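Local structure of dipeptide Epimerase (Enterococcus faecalis V583, 3JVA) at residues T327-S335 against E346-H354. The protein is a magnesium-binding member of the mandelate racemase/muconate lactonizing enzyme family, within the enolase superfamily. Numbering follows the deposited sequence.
Sequences TAPVTGGVS and EAAGLGISH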
loop_
_atom_site.group_PDB
_atom_site.type_symbol
_atom_site.label_atom_id
_atom_site.label_comp_id
_atom_site.label_asym_id
_atom_site.label_seq_id
_atom_site.Cartn_x
_atom_site.Cartn_y
_atom_site.Cartn_z
ATOM N N THR B 327 19.811 41.111 -31.427
ATOM C CA THR B 327 20.190 42.332 -30.732
ATOM C C THR B 327 19.656 42.271 -29.302
ATOM O O THR B 327 18.739 41.503 -29.014
ATOM C CB THR B 327 19.655 43.585 -31.477
ATOM O OG1 THR B 327 20.321 44.753 -30.980
ATOM C CG2 THR B 327 18.151 43.733 -31.288
ATOM N N ALA B 328 20.246 43.061 -28.408
ATOM C CA ALA B 328 19.838 43.069 -27.006
ATOM C C ALA B 328 18.684 44.030 -26.743
ATOM O O ALA B 328 18.733 45.196 -27.133
ATOM C CB ALA B 328 21.018 43.437 -26.127
ATOM N N PRO B 329 17.629 43.549 -26.066
ATOM C CA PRO B 329 16.470 44.396 -25.765
ATOM C C PRO B 329 16.736 45.389 -24.634
ATOM O O PRO B 329 16.006 46.370 -24.474
ATOM C CB PRO B 329 15.384 43.379 -25.412
ATOM C CG PRO B 329 16.178 42.274 -24.743
ATOM C CD PRO B 329 17.402 42.156 -25.635
ATOM N N VAL B 330 17.788 45.133 -23.863
ATOM C CA VAL B 330 18.157 45.984 -22.737
ATOM C C VAL B 330 19.674 46.088 -22.607
ATOM O O VAL B 330 20.415 45.459 -23.360
ATOM C CB VAL B 330 17.615 45.421 -21.406
ATOM C CG1 VAL B 330 16.103 45.267 -21.479
ATOM C CG2 VAL B 330 18.287 44.086 -21.104
ATOM N N THR B 331 20.122 46.880 -21.640
ATOM C CA THR B 331 21.549 47.065 -21.386
ATOM C C THR B 331 21.915 46.280 -20.128
ATOM O O THR B 331 21.131 46.219 -19.185
ATOM C CB THR B 331 21.887 48.561 -21.148
ATOM O OG1 THR B 331 21.554 49.322 -22.316
ATOM C CG2 THR B 331 23.369 48.738 -20.840
ATOM N N GLY B 332 23.097 45.671 -20.119
ATOM C CA GLY B 332 23.532 44.922 -18.954
ATOM C C GLY B 332 23.017 43.497 -18.878
ATOM O O GLY B 332 22.417 42.992 -19.825
ATOM N N GLY B 333 23.256 42.851 -17.741
ATOM C CA GLY B 333 22.822 41.478 -17.560
ATOM C C GLY B 333 23.665 40.531 -18.394
ATOM O O GLY B 333 24.739 40.899 -18.872
ATOM N N VAL B 334 23.182 39.305 -18.563
ATOM C CA VAL B 334 23.893 38.301 -19.350
ATOM C C VAL B 334 24.007 38.793 -20.794
ATOM O O VAL B 334 23.002 39.091 -21.435
ATOM C CB VAL B 334 23.138 36.954 -19.289
ATOM C CG1 VAL B 334 23.746 35.949 -20.269
ATOM C CG2 VAL B 334 23.193 36.413 -17.867
ATOM N N SER B 335 25.241 38.876 -21.294
ATOM C CA SER B 335 25.509 39.359 -22.650
ATOM C C SER B 335 25.060 38.439 -23.781
ATOM O O SER B 335 24.771 37.261 -23.572
ATOM C CB SER B 335 27.006 39.637 -22.820
ATOM O OG SER B 335 27.446 40.620 -21.900
ATOM N N GLU B 346 29.122 42.731 -9.785
ATOM C CA GLU B 346 28.660 43.344 -8.547
ATOM C C GLU B 346 27.569 44.403 -8.668
ATOM O O GLU B 346 27.219 45.036 -7.675
ATOM C CB GLU B 346 29.855 43.935 -7.791
ATOM C CG GLU B 346 30.776 42.884 -7.204
ATOM C CD GLU B 346 30.079 42.027 -6.165
ATOM O OE1 GLU B 346 29.702 42.567 -5.104
ATOM O OE2 GLU B 346 29.900 40.813 -6.413
ATOM N N ALA B 347 27.034 44.602 -9.871
ATOM C CA ALA B 347 25.972 45.585 -10.062
ATOM C C ALA B 347 24.772 45.137 -9.226
ATOM O O ALA B 347 24.506 43.943 -9.122
ATOM C CB ALA B 347 25.588 45.665 -11.538
ATOM N N ALA B 348 24.054 46.084 -8.632
ATOM C CA ALA B 348 22.901 45.736 -7.803
ATOM C C ALA B 348 21.764 45.114 -8.607
ATOM O O ALA B 348 21.547 45.451 -9.778
ATOM C CB ALA B 348 22.396 46.973 -7.058
ATOM N N GLY B 349 21.036 44.204 -7.966
ATOM C CA GLY B 349 19.923 43.547 -8.626
ATOM C C GLY B 349 20.367 42.737 -9.832
ATOM O O GLY B 349 21.326 41.971 -9.752
ATOM N N LEU B 350 19.670 42.914 -10.951
ATOM C CA LEU B 350 19.988 42.201 -12.182
ATOM C C LEU B 350 21.098 42.878 -12.981
ATOM O O LEU B 350 21.615 42.298 -13.935
ATOM C CB LEU B 350 18.746 42.094 -13.066
ATOM C CG LEU B 350 17.535 41.360 -12.486
ATOM C CD1 LEU B 350 16.349 41.539 -13.415
ATOM C CD2 LEU B 350 17.866 39.884 -12.299
ATOM N N GLY B 351 21.454 44.100 -12.592
ATOM C CA GLY B 351 22.489 44.838 -13.304
ATOM C C GLY B 351 22.013 45.247 -14.689
ATOM O O GLY B 351 22.811 45.459 -15.605
ATOM N N ILE B 352 20.700 45.376 -14.832
ATOM C CA ILE B 352 20.085 45.733 -16.106
ATOM C C ILE B 352 19.517 47.154 -16.121
ATOM O O ILE B 352 19.064 47.665 -15.095
ATOM C CB ILE B 352 18.966 44.712 -16.446
ATOM C CG1 ILE B 352 19.604 43.355 -16.772
ATOM C CG2 ILE B 352 18.105 45.205 -17.601
ATOM C CD1 ILE B 352 18.600 42.237 -17.004
ATOM N N SER B 353 19.571 47.789 -17.289
ATOM C CA SER B 353 19.044 49.140 -17.475
ATOM C C SER B 353 18.500 49.262 -18.899
ATOM O O SER B 353 18.628 48.333 -19.700
ATOM C CB SER B 353 20.141 50.185 -17.239
ATOM O OG SER B 353 21.233 49.996 -18.121
ATOM N N HIS B 354 17.885 50.400 -19.207
ATOM C CA HIS B 354 17.318 50.635 -20.532
ATOM C C HIS B 354 18.265 50.245 -21.659
ATOM O O HIS B 354 17.791 49.599 -22.616
ATOM C CB HIS B 354 16.927 52.108 -20.690
ATOM C CG HIS B 354 15.886 52.562 -19.716
ATOM N ND1 HIS B 354 14.656 51.951 -19.604
ATOM C CD2 HIS B 354 15.893 53.565 -18.808
ATOM C CE1 HIS B 354 13.950 52.558 -18.666
ATOM N NE2 HIS B 354 14.678 53.540 -18.166
ATOM O OXT HIS B 354 19.458 50.613 -21.589
HETATM O O HOH W 1 15.247 48.745 -22.925
#
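Leu-350 and Gly-351, the last two residues of the type II' turn that starts at Ala-348, meet Gly-333 by backbone alone. Leu-350 O lies 3.9 Å from Gly-333 CA, and Gly-351 O receives a weak, bent bond from Gly-333 N. Gly-332, with no side chain, brings its CA to 3.5 Å from Gly-351 O in a CA-H...O contact.

Ile-352 turns its side chain to the buried side, where its two branches divide the work: chi1 of -69° sets CG1 beside the backbone N and CG2 anti to it. CG1 lies against the Gly-333 backbone, 3.8 Å from its CA, while CG2 reaches Val-330 CG2 at 3.7 Å as the two side chains cross obliquely. Both side chains also touch helix 298-310, Ile-352 at Thr-302 and Val-330 at Thr-298.

At Ser-353 the two backbones make their one firmly bonded pair, an antiparallel hydrogen-bonded pair with Thr-331: Thr-331 N donates to Ser-353 O at 2.8 Å (165° at the hydrogen), and Ser-353 N returns a similar bond to Thr-331 O. Both side chains emerge on the same face, Ser-353 OG resting 3.4 Å from Thr-331 CB.

His-354 ends the chain, and its carboxylate rather than its ring makes the contact. Thr-331 OG1, set beside its own backbone N by chi1 -61°, donates a short 2.6 Å hydrogen bond to His-354 OXT. The other oxygen, His-354 O, accepts from a water that also donates to Pro-329 O, so the two carboxylate oxygens are held by separate partners.

The whole is a minimal two-stranded antiparallel ribbon, fastening the C-terminal tail to the segment that follows the last parallel strand, 314-317, of the enolase-type barrel domain.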